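Local atomic coordinates of hypothetical bacterial 6-phosphogluconolactonase (Bacteroides fragilis, PDB entry 3SCY), a protein that probably hydrolyses 6-phosphogluconolactone to 6-phosphogluconate, as a putative lactonase of the seven-bladed beta-propeller family. Residues 247-252 with 294-299. Residues are numbered along the deposited sequence; the frame is centred on the assembly and turned at random.
Sequences EIQTVA and GTLTKV
Residues 247-252 and the strand part of 294-299 run nearly parallel, 18° apart with axes 8.2 Å apart at closest approach, so side chains rather than paired backbones bridge them, with Gln249 opposite Thr295. The Gln249 amide grips the backbone of Leu296 twice: OE1 accepts from Leu296 N at 2.6 Å through a lone pair in its carbonyl plane, and NE2 gives a hydrogen to Leu296 O at 2.9 Å, the oxygen lying 17° out of the amide plane. With CG anti to the backbone N and the chain extended beyond it, the amide reaches across the gap. Thr295 CA lies 3.3 Å from Gln249 OE1, while Thr295 OG1 is hydrogen-bonded to Asn293 OD1. Before Gln249 in the strand, Ile248 CD1 comes within 4.1 Å of Gly294 C; after it, Val251 CG2 meets Leu296 CD1 at 4.0 Å, the two side chains crossing at about a right angle. Farther along, Lys298, bent at chi3, donates a hydrogen bond from NZ to Ala252 O at 3.0 Å, the nitrogen sitting 31° off the carbonyl plane. The outermost strands of two successive propeller blades are thus joined chiefly through polar side-chain-to-backbone bonds, the paired ones to Leu296 N and O fixing the rotation of the Gln249 carboxamide.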
loop_
_atom_site.group_PDB
_atom_site.type_symbol
_atom_site.label_atom_id
_atom_site.label_comp_id
_atom_site.label_asym_id
_atom_site.label_seq_id
_atom_site.Cartn_x
_atom_site.Cartn_y
_atom_site.Cartn_z
ATOM N N GLU A 247 8.246 14.210 -13.777
ATOM C CA GLU A 247 9.251 14.163 -12.725
ATOM C C GLU A 247 9.774 15.576 -12.394
ATOM O O GLU A 247 10.173 16.314 -13.303
ATOM C CB GLU A 247 10.394 13.221 -13.154
ATOM C CG GLU A 247 11.476 12.993 -12.111
ATOM C CD GLU A 247 12.421 11.838 -12.388
ATOM O OE1 GLU A 247 12.008 10.864 -13.060
ATOM O OE2 GLU A 247 13.560 11.881 -11.866
ATOM N N ILE A 248 9.763 15.953 -11.096
ATOM C CA ILE A 248 10.264 17.272 -10.670
ATOM C C ILE A 248 11.486 17.156 -9.763
ATOM O O ILE A 248 12.244 18.123 -9.658
ATOM C CB ILE A 248 9.194 18.176 -10.010
ATOM C CG1 ILE A 248 8.543 17.482 -8.782
ATOM C CG2 ILE A 248 8.133 18.602 -11.064
ATOM C CD1 ILE A 248 7.532 18.303 -7.962
ATOM N N GLN A 249 11.673 16.000 -9.107
ATOM C CA GLN A 249 12.758 15.798 -8.164
ATOM C C GLN A 249 12.977 14.343 -7.844
ATOM O O GLN A 249 12.009 13.568 -7.789
ATOM C CB GLN A 249 12.426 16.543 -6.861
ATOM C CG GLN A 249 13.629 16.830 -5.957
ATOM C CD GLN A 249 13.205 17.326 -4.603
ATOM O OE1 GLN A 249 12.047 17.216 -4.206
ATOM N NE2 GLN A 249 14.148 17.861 -3.844
ATOM N N THR A 250 14.249 13.975 -7.574
ATOM C CA THR A 250 14.648 12.667 -7.048
ATOM C C THR A 250 15.449 12.947 -5.778
ATOM O O THR A 250 16.400 13.733 -5.830
ATOM C CB THR A 250 15.454 11.826 -8.056
ATOM O OG1 THR A 250 14.657 11.508 -9.188
ATOM C CG2 THR A 250 15.975 10.521 -7.446
ATOM N N VAL A 251 15.081 12.307 -4.646
ATOM C CA VAL A 251 15.791 12.440 -3.367
ATOM C C VAL A 251 16.133 11.053 -2.842
ATOM O O VAL A 251 15.489 10.079 -3.195
ATOM C CB VAL A 251 15.041 13.270 -2.289
ATOM C CG1 VAL A 251 14.828 14.710 -2.740
ATOM C CG2 VAL A 251 13.706 12.625 -1.902
ATOM N N ALA A 252 17.147 10.968 -1.985
ATOM C CA ALA A 252 17.551 9.717 -1.398
ATOM C C ALA A 252 16.808 9.463 -0.110
ATOM O O ALA A 252 16.929 10.243 0.835
ATOM C CB ALA A 252 19.052 9.744 -1.125
ATOM N N GLY A 294 5.798 21.252 -4.445
ATOM C CA GLY A 294 5.729 19.811 -4.154
ATOM C C GLY A 294 7.059 19.106 -3.933
ATOM O O GLY A 294 7.095 17.886 -3.745
ATOM N N THR A 295 8.165 19.853 -3.908
ATOM C CA THR A 295 9.506 19.281 -3.737
ATOM C C THR A 295 9.786 18.938 -2.277
ATOM O O THR A 295 9.088 19.406 -1.366
ATOM C CB THR A 295 10.570 20.232 -4.315
ATOM O OG1 THR A 295 10.444 21.504 -3.689
ATOM C CG2 THR A 295 10.460 20.372 -5.836
ATOM N N LEU A 296 10.843 18.148 -2.064
ATOM C CA LEU A 296 11.170 17.590 -0.756
ATOM C C LEU A 296 12.552 17.978 -0.264
ATOM O O LEU A 296 13.509 18.009 -1.043
ATOM C CB LEU A 296 11.123 16.051 -0.817
ATOM C CG LEU A 296 9.826 15.417 -1.348
ATOM C CD1 LEU A 296 9.985 13.952 -1.539
ATOM C CD2 LEU A 296 8.640 15.688 -0.411
ATOM N N THR A 297 12.659 18.171 1.049
ATOM C CA THR A 297 13.940 18.397 1.715
ATOM C C THR A 297 13.935 17.488 2.971
ATOM O O THR A 297 12.991 17.559 3.776
ATOM C CB THR A 297 14.214 19.892 1.961
ATOM O OG1 THR A 297 13.179 20.490 2.739
ATOM C CG2 THR A 297 14.378 20.689 0.670
ATOM N N LYS A 298 14.968 16.617 3.124
ATOM C CA LYS A 298 15.024 15.715 4.281
ATOM C C LYS A 298 15.209 16.517 5.553
ATOM O O LYS A 298 15.980 17.485 5.579
ATOM C CB LYS A 298 16.125 14.660 4.137
ATOM C CG LYS A 298 15.900 13.466 5.078
ATOM C CD LYS A 298 16.915 12.364 4.969
ATOM C CE LYS A 298 16.775 11.530 3.734
ATOM N NZ LYS A 298 17.858 10.506 3.659
ATOM N N VAL A 299 14.450 16.172 6.582
ATOM C CA VAL A 299 14.532 16.856 7.873
ATOM C C VAL A 299 14.910 15.894 9.017
ATOM O O VAL A 299 15.311 16.369 10.082
ATOM C CB VAL A 299 13.247 17.655 8.231
ATOM C CG1 VAL A 299 12.978 18.776 7.225
ATOM C CG2 VAL A 299 12.031 16.749 8.361
#